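Lin0431 protein (PDB 3LD7) is of unknown function, its crystallised portion being a small, mostly beta domain of the NusG domain II family. Local coordinates at residues 6-11 with 86-91; 22-27 with 50-55; 39-44 with 80-85. All blocks are in the same frame, centred on the assembly; numbering follows the deposited sequence.

In the fold
Two small antiparallel sheets make up this domain, and the three contacts sample the ways such a fold is held together. Contact 1 lies within the four-stranded sheet, where backbone bonds do most of the work. Contacts 2 and 3 each join that sheet to the three-stranded one, on opposite sides of the chain's centre, and rely on side chains: a carboxylate and waters at 22-27 with 50-55, an imidazole face at 39-44 with 80-85. Strand 84-90 serves both contact 1 and contact 3. Each contact is partly buried; the core begins where Ala10 and Ile88 of contact 1 meet Leu24 and Ile52 of contact 2, the centres of the two contacts being about 9 Å apart.

Contact 1 of 3, residues 6-11 with 86-91; sequences DEVVAI and VEIKST
Val9 and Lys89 face each other as an antiparallel hydrogen-bonded pair, part of the beta ladder between strands 8-14 and 84-90, the two inner strands of the four-stranded sheet in this NusG domain II fold. Val9 N reaches Lys89 O at 2.9 Å, and Lys89 N returns the bond to Val9 O at 2.9 Å. Two residues on, at the next hydrogen-bonded pair, Ile11 and Glu87 repeat the exchange, with Ile11 N to Glu87 O at 2.8 Å and almost perfectly straight (176°). The non-hydrogen-bonded pairs Val8 with Ser90 and Ala10 with Ile88 turn their side chains to the other face of the sheet. There Val8 CB rests on Ile88 CG2 at 3.6 Å, and Ala10 and Ile88 go on to touch Ile52 of the second sheet. The opposite face, carrying Val9, Ile11, Glu87 and Lys89, is more open to solvent.

Near the ends of the ordered chain, polar side chains take over. Ser90 holds OG anti to its own backbone N (chi1 177°), from where the hydroxyl donates to the syn lone pair of Asp6 OD1 at 2.7 Å. That same carboxylate oxygen also receives a weak bond from Glu7 N, so one oxygen engages both the loop's own backbone and Ser90 of strand 84-90.

Thr91 N bonds Glu7 O at 2.9 Å. Its CB stays near this carbonyl oxygen. From CB, OG1 turns back between the backbone N and the carbonyl carbon (chi1 58°) and adds a weak bond to Glu7 O at 3.4 Å, while lying against Glu7 CB. The methyl branch goes the other way, crossing the Val9 side chain at about a right angle, with Thr91 CG2 pressed tightly against Val9 CG2 at 3.3 Å.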
ATOM      1  N   ASP A   6     -18.826   0.078   5.489  1.00 49.39           N
ATOM      2  CA  ASP A   6     -17.671   0.471   6.280  1.00 45.09           C
ATOM      3  C   ASP A   6     -16.960   1.663   5.621  1.00 40.43           C
ATOM      4  O   ASP A   6     -17.063   1.873   4.410  1.00 41.67           O
ATOM      5  CB  ASP A   6     -16.724  -0.734   6.409  1.00 45.89           C
ATOM      6  CG  ASP A   6     -15.733  -0.596   7.557  1.00 46.09           C
ATOM      7  OD1 ASP A   6     -15.854   0.363   8.354  1.00 46.13           O
ATOM      8  OD2 ASP A   6     -14.829  -1.462   7.662  1.00 45.01           O
ATOM      9  N   GLU A   7     -16.277   2.461   6.429  1.00 35.33           N
ATOM     10  CA  GLU A   7     -15.413   3.528   5.924  1.00 32.73           C
ATOM     11  C   GLU A   7     -13.996   3.208   6.345  1.00 28.87           C
ATOM     12  O   GLU A   7     -13.737   3.021   7.534  1.00 29.82           O
ATOM     13  CB  GLU A   7     -15.806   4.867   6.526  1.00 37.67           C
ATOM     14  CG  GLU A   7     -17.143   5.401   6.049  1.00 43.89           C
ATOM     15  CD  GLU A   7     -17.494   6.725   6.706  1.00 49.17           C
ATOM     16  OE1 GLU A   7     -17.437   6.806   7.955  1.00 50.25           O
ATOM     17  OE2 GLU A   7     -17.825   7.683   5.974  1.00 51.78           O
ATOM     18  N   VAL A   8     -13.075   3.156   5.386  1.00 23.70           N
ATOM     19  CA  VAL A   8     -11.713   2.709   5.683  1.00 20.32           C
ATOM     20  C   VAL A   8     -10.624   3.650   5.190  1.00 20.35           C
ATOM     21  O   VAL A   8     -10.827   4.434   4.247  1.00 20.88           O
ATOM     22  CB  VAL A   8     -11.445   1.280   5.144  1.00 20.40           C
ATOM     23  CG1 VAL A   8     -12.403   0.299   5.811  1.00 21.69           C
ATOM     24  CG2 VAL A   8     -11.587   1.231   3.622  1.00 21.21           C
ATOM     25  N   VAL A   9      -9.463   3.550   5.836  1.00 20.10           N
ATOM     26  CA  VAL A   9      -8.301   4.358   5.495  1.00 20.63           C
ATOM     27  C   VAL A   9      -7.127   3.416   5.345  1.00 18.97           C
ATOM     28  O   VAL A   9      -6.971   2.495   6.147  1.00 20.89           O
ATOM     29  CB  VAL A   9      -7.967   5.382   6.604  1.00 19.96           C
ATOM     30  CG1 VAL A   9      -6.795   6.226   6.208  1.00 20.48           C
ATOM     31  CG2 VAL A   9      -9.147   6.283   6.878  1.00 23.90           C
ATOM     32  N   ALA A  10      -6.311   3.630   4.318  1.00 16.33           N
ATOM     33  CA  ALA A  10      -5.105   2.850   4.143  1.00 15.19           C
ATOM     34  C   ALA A  10      -3.926   3.625   4.714  1.00 15.64           C
ATOM     35  O   ALA A  10      -3.682   4.776   4.338  1.00 17.28           O
ATOM     36  CB  ALA A  10      -4.879   2.560   2.678  1.00 17.88           C
ATOM     37  N   ILE A  11      -3.189   2.986   5.619  1.00 14.81           N
ATOM     38  CA  ILE A  11      -2.014   3.586   6.229  1.00 16.48           C
ATOM     39  C   ILE A  11      -0.798   2.932   5.594  1.00 15.15           C
ATOM     40  O   ILE A  11      -0.606   1.714   5.684  1.00 15.57           O
ATOM     41  CB  ILE A  11      -1.997   3.389   7.773  1.00 16.96           C
ATOM     42  CG1 ILE A  11      -3.358   3.737   8.387  1.00 20.93           C
ATOM     43  CG2 ILE A  11      -0.826   4.172   8.414  1.00 17.64           C
ATOM     44  CD1 ILE A  11      -3.691   5.153   8.312  1.00 23.39           C
ATOM     45  N   VAL A  86       1.324  -1.801   4.467  1.00 13.77           N
ATOM     46  CA  VAL A  86       0.043  -1.146   4.273  1.00 13.88           C
ATOM     47  C   VAL A  86      -0.959  -1.804   5.207  1.00 13.81           C
ATOM     48  O   VAL A  86      -1.063  -3.033   5.252  1.00 16.18           O
ATOM     49  CB  VAL A  86      -0.474  -1.340   2.829  1.00 14.30           C
ATOM     50  CG1 VAL A  86      -1.864  -0.692   2.670  1.00 16.66           C
ATOM     51  CG2 VAL A  86       0.521  -0.788   1.814  1.00 16.16           C
ATOM     52  N   GLU A  87      -1.676  -0.995   5.980  1.00 15.77           N
ATOM     53  CA  GLU A  87      -2.725  -1.498   6.849  1.00 17.55           C
ATOM     54  C   GLU A  87      -3.999  -0.747   6.513  1.00 16.89           C
ATOM     55  O   GLU A  87      -3.991   0.484   6.458  1.00 19.69           O
ATOM     56  CB  GLU A  87      -2.358  -1.227   8.309  1.00 22.63           C
ATOM     57  CG  GLU A  87      -3.422  -1.604   9.258  1.00 29.46           C
ATOM     58  CD  GLU A  87      -2.998  -1.466  10.706  1.00 33.12           C
ATOM     59  OE1 GLU A  87      -1.947  -0.838  10.995  1.00 34.46           O
ATOM     60  OE2 GLU A  87      -3.729  -1.988  11.561  1.00 35.54           O
ATOM     61  N   ILE A  88      -5.095  -1.467   6.310  1.00 16.82           N
ATOM     62  CA  ILE A  88      -6.392  -0.835   6.123  1.00 18.69           C
ATOM     63  C   ILE A  88      -7.177  -0.892   7.419  1.00 20.85           C
ATOM     64  O   ILE A  88      -7.364  -1.977   8.007  1.00 23.49           O
ATOM     65  CB  ILE A  88      -7.183  -1.472   4.983  1.00 19.71           C
ATOM     66  CG1 ILE A  88      -6.366  -1.350   3.684  1.00 20.82           C
ATOM     67  CG2 ILE A  88      -8.584  -0.818   4.841  1.00 20.78           C
ATOM     68  CD1 ILE A  88      -7.114  -1.829   2.457  1.00 23.94           C
ATOM     69  N   LYS A  89      -7.606   0.285   7.879  1.00 22.13           N
ATOM     70  CA  LYS A  89      -8.292   0.414   9.166  1.00 24.93           C
ATOM     71  C   LYS A  89      -9.681   1.004   8.975  1.00 25.14           C
ATOM     72  O   LYS A  89      -9.880   1.892   8.154  1.00 25.77           O
ATOM     73  CB  LYS A  89      -7.507   1.332  10.114  1.00 27.20           C
ATOM     74  CG  LYS A  89      -6.099   0.863  10.476  1.00 31.31           C
ATOM     75  CD  LYS A  89      -5.493   1.784  11.542  1.00 33.26           C
ATOM     76  CE  LYS A  89      -4.166   1.249  12.046  1.00 37.43           C
ATOM     77  NZ  LYS A  89      -3.631   2.020  13.208  1.00 39.44           N
ATOM     78  N   SER A  90     -10.640   0.523   9.747  1.00 27.08           N
ATOM     79  CA  SER A  90     -11.952   1.139   9.767  1.00 29.98           C
ATOM     80  C   SER A  90     -11.841   2.440  10.556  1.00 33.89           C
ATOM     81  O   SER A  90     -11.076   2.523  11.508  1.00 35.23           O
ATOM     82  CB  SER A  90     -12.955   0.204  10.438  1.00 32.15           C
ATOM     83  OG  SER A  90     -14.233   0.814  10.525  1.00 35.08           O
ATOM     84  N   THR A  91     -12.585   3.468  10.163  1.00 36.88           N
ATOM     85  CA  THR A  91     -12.624   4.687  10.967  1.00 40.57           C
ATOM     86  C   THR A  91     -13.863   4.686  11.861  1.00 44.03           C
ATOM     87  O   THR A  91     -14.139   5.627  12.615  1.00 44.82           O
ATOM     88  CB  THR A  91     -12.602   5.948  10.101  1.00 42.39           C
ATOM     89  OG1 THR A  91     -13.711   5.930   9.196  1.00 43.27           O
ATOM     90  CG2 THR A  91     -11.310   6.023   9.313  1.00 42.44           C
TER

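Contact 2 of 3, residues 22-27 with 50-55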
ATOM      1  N   ILE A  22      -4.522   7.323   3.544  1.00 15.89           N
ATOM      2  CA  ILE A  22      -5.379   7.551   2.396  1.00 16.52           C
ATOM      3  C   ILE A  22      -6.773   6.992   2.625  1.00 16.53           C
ATOM      4  O   ILE A  22      -6.986   5.776   2.620  1.00 17.57           O
ATOM      5  CB  ILE A  22      -4.818   6.903   1.100  1.00 15.96           C
ATOM      6  CG1 ILE A  22      -3.397   7.394   0.788  1.00 16.70           C
ATOM      7  CG2 ILE A  22      -5.781   7.205  -0.058  1.00 17.12           C
ATOM      8  CD1 ILE A  22      -2.800   6.735  -0.473  1.00 16.72           C
ATOM      9  N   PRO A  23      -7.743   7.872   2.844  1.00 17.36           N
ATOM     10  CA  PRO A  23      -9.131   7.416   2.987  1.00 17.72           C
ATOM     11  C   PRO A  23      -9.596   6.842   1.654  1.00 17.65           C
ATOM     12  O   PRO A  23      -9.502   7.535   0.634  1.00 20.72           O
ATOM     13  CB  PRO A  23      -9.892   8.708   3.327  1.00 18.84           C
ATOM     14  CG  PRO A  23      -8.869   9.582   3.919  1.00 20.51           C
ATOM     15  CD  PRO A  23      -7.591   9.288   3.187  1.00 18.18           C
ATOM     16  N   LEU A  24     -10.047   5.588   1.653  1.00 17.73           N
ATOM     17  CA  LEU A  24     -10.333   4.893   0.408  1.00 17.80           C
ATOM     18  C   LEU A  24     -11.787   5.034   0.058  1.00 18.01           C
ATOM     19  O   LEU A  24     -12.143   4.981  -1.111  1.00 18.75           O
ATOM     20  CB  LEU A  24     -10.016   3.397   0.504  1.00 18.27           C
ATOM     21  CG  LEU A  24      -8.534   3.064   0.666  1.00 17.72           C
ATOM     22  CD1 LEU A  24      -8.363   1.572   0.886  1.00 18.71           C
ATOM     23  CD2 LEU A  24      -7.725   3.563  -0.524  1.00 18.19           C
ATOM     24  N   THR A  25     -12.625   5.208   1.073  1.00 19.39           N
ATOM     25  CA  THR A  25     -14.050   5.176   0.837  1.00 21.87           C
ATOM     26  C   THR A  25     -14.507   6.476   0.159  1.00 21.90           C
ATOM     27  O   THR A  25     -14.379   7.571   0.715  1.00 22.98           O
ATOM     28  CB  THR A  25     -14.811   4.891   2.140  1.00 22.31           C
ATOM     29  OG1 THR A  25     -14.233   3.731   2.779  1.00 22.38           O
ATOM     30  CG2 THR A  25     -16.271   4.641   1.837  1.00 24.58           C
ATOM     31  N   GLY A  26     -15.032   6.337  -1.054  1.00 19.96           N
ATOM     32  CA  GLY A  26     -15.385   7.476  -1.877  1.00 19.50           C
ATOM     33  C   GLY A  26     -14.282   7.910  -2.822  1.00 18.68           C
ATOM     34  O   GLY A  26     -14.468   8.821  -3.640  1.00 21.11           O
ATOM     35  N   HIS A  27     -13.121   7.269  -2.733  1.00 17.02           N
ATOM     36  CA  HIS A  27     -12.057   7.597  -3.666  1.00 16.50           C
ATOM     37  C   HIS A  27     -12.351   7.083  -5.072  1.00 16.74           C
ATOM     38  O   HIS A  27     -12.769   5.939  -5.253  1.00 17.65           O
ATOM     39  CB  HIS A  27     -10.696   7.087  -3.187  1.00 16.44           C
ATOM     40  CG  HIS A  27      -9.607   7.340  -4.175  1.00 16.35           C
ATOM     41  ND1 HIS A  27      -8.987   8.564  -4.328  1.00 20.39           N
ATOM     42  CD2 HIS A  27      -9.112   6.544  -5.146  1.00 14.04           C
ATOM     43  CE1 HIS A  27      -8.108   8.484  -5.314  1.00 16.70           C
ATOM     44  NE2 HIS A  27      -8.162   7.263  -5.818  1.00 20.06           N
ATOM     45  N   GLU A  50     -11.496   2.317  -4.666  1.00 17.03           N
ATOM     46  CA  GLU A  50     -11.396   2.102  -3.218  1.00 18.24           C
ATOM     47  C   GLU A  50     -10.422   0.999  -2.848  1.00 18.23           C
ATOM     48  O   GLU A  50     -10.496   0.459  -1.750  1.00 20.73           O
ATOM     49  CB  GLU A  50     -12.781   1.837  -2.619  1.00 18.99           C
ATOM     50  CG  GLU A  50     -13.756   2.917  -3.049  1.00 20.62           C
ATOM     51  CD  GLU A  50     -15.047   2.968  -2.251  1.00 23.92           C
ATOM     52  OE1 GLU A  50     -15.353   2.006  -1.493  1.00 27.21           O
ATOM     53  OE2 GLU A  50     -15.772   3.987  -2.411  1.00 24.91           O
ATOM     54  N   ARG A  51      -9.538   0.638  -3.777  1.00 17.80           N
ATOM     55  CA  ARG A  51      -8.588  -0.464  -3.546  1.00 18.29           C
ATOM     56  C   ARG A  51      -7.152   0.024  -3.643  1.00 16.17           C
ATOM     57  O   ARG A  51      -6.847   1.022  -4.340  1.00 17.18           O
ATOM     58  CB  ARG A  51      -8.765  -1.570  -4.608  1.00 21.54           C
ATOM     59  CG  ARG A  51     -10.138  -2.125  -4.814  1.00 28.42           C
ATOM     60  CD  ARG A  51     -10.091  -3.180  -5.943  1.00 32.82           C
ATOM     61  NE  ARG A  51      -9.712  -2.580  -7.229  1.00 37.94           N
ATOM     62  CZ  ARG A  51      -9.391  -3.271  -8.322  1.00 40.84           C
ATOM     63  NH1 ARG A  51      -9.394  -4.595  -8.294  1.00 38.88           N
ATOM     64  NH2 ARG A  51      -9.062  -2.633  -9.444  1.00 43.63           N
ATOM     65  N   ILE A  52      -6.251  -0.681  -2.975  1.00 15.48           N
ATOM     66  CA  ILE A  52      -4.839  -0.335  -3.030  1.00 15.84           C
ATOM     67  C   ILE A  52      -4.000  -1.590  -3.255  1.00 14.77           C
ATOM     68  O   ILE A  52      -4.372  -2.682  -2.809  1.00 15.45           O
ATOM     69  CB  ILE A  52      -4.408   0.398  -1.736  1.00 16.01           C
ATOM     70  CG1 ILE A  52      -2.970   0.918  -1.845  1.00 16.71           C
ATOM     71  CG2 ILE A  52      -4.648  -0.472  -0.494  1.00 16.51           C
ATOM     72  CD1 ILE A  52      -2.576   1.831  -0.678  1.00 18.39           C
ATOM     73  N   ARG A  53      -2.882  -1.442  -3.957  1.00 13.49           N
ATOM     74  CA  ARG A  53      -1.929  -2.542  -4.102  1.00 12.47           C
ATOM     75  C   ARG A  53      -0.533  -2.008  -4.285  1.00 13.05           C
ATOM     76  O   ARG A  53      -0.341  -0.820  -4.583  1.00 14.63           O
ATOM     77  CB  ARG A  53      -2.249  -3.414  -5.324  1.00 14.70           C
ATOM     78  CG  ARG A  53      -1.997  -2.737  -6.674  1.00 15.63           C
ATOM     79  CD  ARG A  53      -2.209  -3.687  -7.842  1.00 15.59           C
ATOM     80  NE  ARG A  53      -2.160  -2.984  -9.113  1.00 17.01           N
ATOM     81  CZ  ARG A  53      -2.447  -3.542 -10.283  1.00 18.84           C
ATOM     82  NH1 ARG A  53      -2.748  -4.843 -10.358  1.00 22.51           N
ATOM     83  NH2 ARG A  53      -2.432  -2.799 -11.377  1.00 20.16           N
ATOM     84  N   ILE A  54       0.444  -2.899  -4.130  1.00 14.04           N
ATOM     85  CA  ILE A  54       1.759  -2.642  -4.697  1.00 14.74           C
ATOM     86  C   ILE A  54       1.690  -3.107  -6.141  1.00 15.48           C
ATOM     87  O   ILE A  54       1.537  -4.304  -6.419  1.00 17.86           O
ATOM     88  CB  ILE A  54       2.892  -3.359  -3.984  1.00 13.66           C
ATOM     89  CG1 ILE A  54       2.917  -3.033  -2.481  1.00 14.90           C
ATOM     90  CG2 ILE A  54       4.231  -3.005  -4.665  1.00 15.70           C
ATOM     91  CD1 ILE A  54       3.873  -3.968  -1.698  1.00 18.09           C
ATOM     92  N   LYS A  55       1.750  -2.157  -7.072  1.00 14.97           N
ATOM     93  CA  LYS A  55       1.645  -2.499  -8.481  1.00 16.84           C
ATOM     94  C   LYS A  55       2.888  -3.233  -8.961  1.00 17.65           C
ATOM     95  O   LYS A  55       2.799  -4.230  -9.709  1.00 18.80           O
ATOM     96  CB  LYS A  55       1.422  -1.236  -9.326  1.00 18.30           C
ATOM     97  CG  LYS A  55       1.332  -1.526 -10.822  1.00 21.15           C
ATOM     98  CD  LYS A  55       0.962  -0.291 -11.617  1.00 24.78           C
ATOM     99  CE  LYS A  55       0.811  -0.642 -13.107  1.00 29.67           C
ATOM    100  NZ  LYS A  55       0.354   0.505 -13.920  1.00 32.82           N
TER
HETATM  101  O   HOH W   1     -14.161   1.665   1.023  1.00 25.60           O
HETATM  102  O   HOH W   2     -15.426   5.248  -4.838  1.00 22.64           O
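Glu50 OE2 is gripped twice: Gly26 N donates to it at 2.8 Å, and a water donates to Glu50 OE2 at 2.8 Å. The Gly26 donor comes from above the carboxylate, some 60° out of its plane. It belongs to a type II beta turn, Leu24 to His27, that follows strand 17-23 of one sheet, whereas Glu50 immediately precedes strand 51-57 of the other; the carboxylate thus fastens a turn of the first sheet to the start of an edge strand of the second. Gly26 fills the third position of the turn with a positive phi (93°), where a side chain would strike the preceding carbonyl oxygen. The turn closes through His27 N to Leu24 O at 3.0 Å.

Glu50 gets there because its CG stands anti to the carbonyl carbon (chi1 -51°) and the chain then runs extended beneath the turn, bringing CG within 3.3 Å of Leu24 O. The two oxygens reach different residues of the turn. The water on OE2 also donates to His27 O at 2.8 Å, and a second water links Glu50 OE1 to the hydroxyl of Thr25, which itself accepts a bond from Val8 N.

Inward, Leu24 continues the joint in apolar form. Its side chain leans over the Glu50 carbonyl and its CD1 makes a loose apolar contact with Ile52 CG2, with Leu24 CD1 lying 3.6 Å from Glu50 O.

Contact 3 of 3, residues 39-44 with 80-85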
ATOM      1  N   GLY A  39      19.300   2.490  -1.629  1.00 21.13           N
ATOM      2  CA  GLY A  39      19.856   1.911  -2.825  1.00 18.66           C
ATOM      3  C   GLY A  39      18.900   2.136  -3.973  1.00 18.44           C
ATOM      4  O   GLY A  39      18.503   3.267  -4.261  1.00 20.35           O
ATOM      5  N   ALA A  40      18.531   1.053  -4.632  1.00 15.98           N
ATOM      6  CA  ALA A  40      17.631   1.113  -5.771  1.00 15.10           C
ATOM      7  C   ALA A  40      16.265   0.521  -5.423  1.00 15.13           C
ATOM      8  O   ALA A  40      15.431   0.318  -6.304  1.00 14.72           O
ATOM      9  CB  ALA A  40      18.233   0.362  -6.952  1.00 16.70           C
ATOM     10  N   GLN A  41      16.033   0.241  -4.138  1.00 14.71           N
ATOM     11  CA  GLN A  41      14.759  -0.319  -3.731  1.00 14.86           C
ATOM     12  C   GLN A  41      13.606   0.636  -4.018  1.00 14.35           C
ATOM     13  O   GLN A  41      13.683   1.842  -3.715  1.00 16.38           O
ATOM     14  CB  GLN A  41      14.767  -0.645  -2.237  1.00 14.66           C
ATOM     15  CG  GLN A  41      15.921  -1.553  -1.816  1.00 16.82           C
ATOM     16  CD  GLN A  41      16.279  -1.365  -0.353  1.00 26.06           C
ATOM     17  OE1 GLN A  41      17.436  -1.418   0.022  1.00 29.63           O
ATOM     18  NE2 GLN A  41      15.263  -1.155   0.480  1.00 30.12           N
ATOM     19  N   TYR A  42      12.542   0.115  -4.614  1.00 13.80           N
ATOM     20  CA  TYR A  42      11.337   0.907  -4.763  1.00 13.51           C
ATOM     21  C   TYR A  42      10.091   0.050  -4.651  1.00 13.65           C
ATOM     22  O   TYR A  42      10.139  -1.166  -4.835  1.00 14.76           O
ATOM     23  CB  TYR A  42      11.322   1.657  -6.117  1.00 14.68           C
ATOM     24  CG  TYR A  42      10.996   0.756  -7.292  1.00 15.90           C
ATOM     25  CD1 TYR A  42      11.986   0.005  -7.896  1.00 17.66           C
ATOM     26  CD2 TYR A  42       9.703   0.661  -7.789  1.00 16.84           C
ATOM     27  CE1 TYR A  42      11.710  -0.843  -8.947  1.00 19.31           C
ATOM     28  CE2 TYR A  42       9.407  -0.179  -8.848  1.00 20.11           C
ATOM     29  CZ  TYR A  42      10.426  -0.927  -9.432  1.00 21.41           C
ATOM     30  OH  TYR A  42      10.167  -1.772 -10.490  1.00 25.84           O
ATOM     31  N   ASN A  43       8.971   0.706  -4.369  1.00 13.18           N
ATOM     32  CA  ASN A  43       7.645   0.094  -4.467  1.00 12.72           C
ATOM     33  C   ASN A  43       6.731   1.097  -5.105  1.00 14.47           C
ATOM     34  O   ASN A  43       6.567   2.221  -4.589  1.00 15.77           O
ATOM     35  CB  ASN A  43       7.058  -0.306  -3.090  1.00 14.50           C
ATOM     36  CG  ASN A  43       7.879  -1.390  -2.390  1.00 14.46           C
ATOM     37  OD1 ASN A  43       7.558  -2.605  -2.419  1.00 19.63           O
ATOM     38  ND2 ASN A  43       8.904  -0.970  -1.754  1.00 12.35           N
ATOM     39  N   LEU A  44       6.128   0.693  -6.214  1.00 14.76           N
ATOM     40  CA  LEU A  44       5.152   1.525  -6.908  1.00 13.52           C
ATOM     41  C   LEU A  44       3.779   1.191  -6.362  1.00 13.10           C
ATOM     42  O   LEU A  44       3.269   0.083  -6.569  1.00 15.17           O
ATOM     43  CB  LEU A  44       5.217   1.267  -8.400  1.00 16.47           C
ATOM     44  CG  LEU A  44       4.290   2.099  -9.284  1.00 18.92           C
ATOM     45  CD1 LEU A  44       4.465   3.598  -9.052  1.00 20.84           C
ATOM     46  CD2 LEU A  44       4.561   1.733 -10.717  1.00 20.29           C
ATOM     47  N   LEU A  80       8.502  -6.987   3.111  1.00 14.00           N
ATOM     48  CA  LEU A  80       9.456  -7.023   4.232  1.00 15.18           C
ATOM     49  C   LEU A  80      10.869  -6.501   3.887  1.00 15.14           C
ATOM     50  O   LEU A  80      11.419  -5.677   4.605  1.00 15.29           O
ATOM     51  CB  LEU A  80       9.500  -8.418   4.878  1.00 19.47           C
ATOM     52  CG  LEU A  80       9.293  -8.363   6.377  1.00 25.33           C
ATOM     53  CD1 LEU A  80       9.203  -9.744   6.935  1.00 23.72           C
ATOM     54  CD2 LEU A  80      10.414  -7.578   7.047  1.00 29.69           C
ATOM     55  N   PRO A  81      11.436  -6.937   2.762  1.00 13.88           N
ATOM     56  CA  PRO A  81      12.787  -6.451   2.422  1.00 14.21           C
ATOM     57  C   PRO A  81      12.878  -4.941   2.298  1.00 14.37           C
ATOM     58  O   PRO A  81      13.938  -4.366   2.586  1.00 17.02           O
ATOM     59  CB  PRO A  81      13.080  -7.127   1.067  1.00 16.15           C
ATOM     60  CG  PRO A  81      12.243  -8.398   1.130  1.00 15.55           C
ATOM     61  CD  PRO A  81      10.963  -7.964   1.825  1.00 14.47           C
ATOM     62  N   HIS A  82      11.796  -4.300   1.860  1.00 13.39           N
ATOM     63  CA  HIS A  82      11.808  -2.837   1.735  1.00 11.65           C
ATOM     64  C   HIS A  82      11.180  -2.147   2.932  1.00 12.13           C
ATOM     65  O   HIS A  82      11.056  -0.910   2.950  1.00 13.60           O
ATOM     66  CB  HIS A  82      11.080  -2.422   0.457  1.00 12.46           C
ATOM     67  CG  HIS A  82      11.764  -2.889  -0.795  1.00 13.05           C
ATOM     68  ND1 HIS A  82      11.280  -2.613  -2.057  1.00 12.52           N
ATOM     69  CD2 HIS A  82      12.893  -3.624  -0.983  1.00 13.35           C
ATOM     70  CE1 HIS A  82      12.088  -3.136  -2.966  1.00 13.40           C
ATOM     71  NE2 HIS A  82      13.065  -3.776  -2.340  1.00 13.46           N
ATOM     72  N   LYS A  83      10.726  -2.933   3.904  1.00 12.49           N
ATOM     73  CA  LYS A  83      10.136  -2.399   5.150  1.00 12.55           C
ATOM     74  C   LYS A  83       8.867  -1.592   4.899  1.00 12.79           C
ATOM     75  O   LYS A  83       8.538  -0.645   5.643  1.00 14.27           O
ATOM     76  CB  LYS A  83      11.162  -1.590   5.957  1.00 14.52           C
ATOM     77  CG  LYS A  83      12.473  -2.373   6.202  1.00 16.00           C
ATOM     78  CD  LYS A  83      13.404  -1.614   7.127  1.00 19.44           C
ATOM     79  CE  LYS A  83      14.715  -2.362   7.293  1.00 23.12           C
ATOM     80  NZ  LYS A  83      15.647  -1.698   8.230  1.00 26.06           N
ATOM     81  N   VAL A  84       8.140  -1.981   3.864  1.00 12.23           N
ATOM     82  CA  VAL A  84       6.919  -1.271   3.507  1.00 14.23           C
ATOM     83  C   VAL A  84       5.729  -2.035   4.025  1.00 14.41           C
ATOM     84  O   VAL A  84       5.656  -3.265   3.886  1.00 15.20           O
ATOM     85  CB  VAL A  84       6.820  -1.053   1.972  1.00 13.82           C
ATOM     86  CG1 VAL A  84       5.409  -0.574   1.583  1.00 16.53           C
ATOM     87  CG2 VAL A  84       7.877  -0.020   1.527  1.00 15.04           C
ATOM     88  N   PHE A  85       4.802  -1.318   4.654  1.00 13.15           N
ATOM     89  CA  PHE A  85       3.620  -1.961   5.204  1.00 13.69           C
ATOM     90  C   PHE A  85       2.395  -1.126   4.857  1.00 13.74           C
ATOM     91  O   PHE A  85       2.427   0.110   4.965  1.00 15.96           O
ATOM     92  CB  PHE A  85       3.781  -2.046   6.719  1.00 15.93           C
ATOM     93  CG  PHE A  85       2.677  -2.775   7.433  1.00 16.55           C
ATOM     94  CD1 PHE A  85       2.407  -4.114   7.168  1.00 17.56           C
ATOM     95  CD2 PHE A  85       1.951  -2.136   8.423  1.00 17.99           C
ATOM     96  CE1 PHE A  85       1.408  -4.798   7.888  1.00 17.53           C
ATOM     97  CE2 PHE A  85       0.963  -2.796   9.128  1.00 18.70           C
ATOM     98  CZ  PHE A  85       0.676  -4.119   8.853  1.00 18.73           C
TER
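Gln41 CB sits over the face of the His82 imidazole, 3.6 Å from the ring centroid and nearly above it, a CH-pi contact. The rest of Gln41 runs on obliquely across the same ring, with CG 3.7 Å from His82 NE2. Its amide lies only 29° from parallel with the imidazole, so the flat end group passes CD2 and heads back toward His82 CA. At the ring's edge, and in its plane, comes Tyr42 O, 3.3 Å from His82 CE1. The amide of Asn43 meets this edge beside ND1, turned steeply across the ring at 78°. Behind it, Val84 CG2 is 4.1 Å from Asn43 CG, the two side chains sliding past each other in opposite directions.

The ring lies between the start of strand 42-48 and the turn that carries it, bridging the two sheets of the NusG domain II fold at the end far from the chain termini. That turn, a type I beta turn from Leu80 to Lys83 closed by Lys83 N to Leu80 O at 2.9 Å, connects strands 76-79 and 84-90 as a hairpin. It runs into a G1 beta bulge, where Lys83 and Val84 both face Cys79. With CG anti to the carbonyl carbon (chi1 -65°), His82 projects its imidazole from the third turn position toward the other sheet.

Further out, Asn58 is bonded to the 39-44 backbone: its side chain accepts from Tyr42 N and donates to Ala40 O; the His82 side chain touches Asn58 too. The Tyr42 side chain leaves the backbone away from the 80-85 segment, and its OH is hydrogen-bonded to Glu56 OE2.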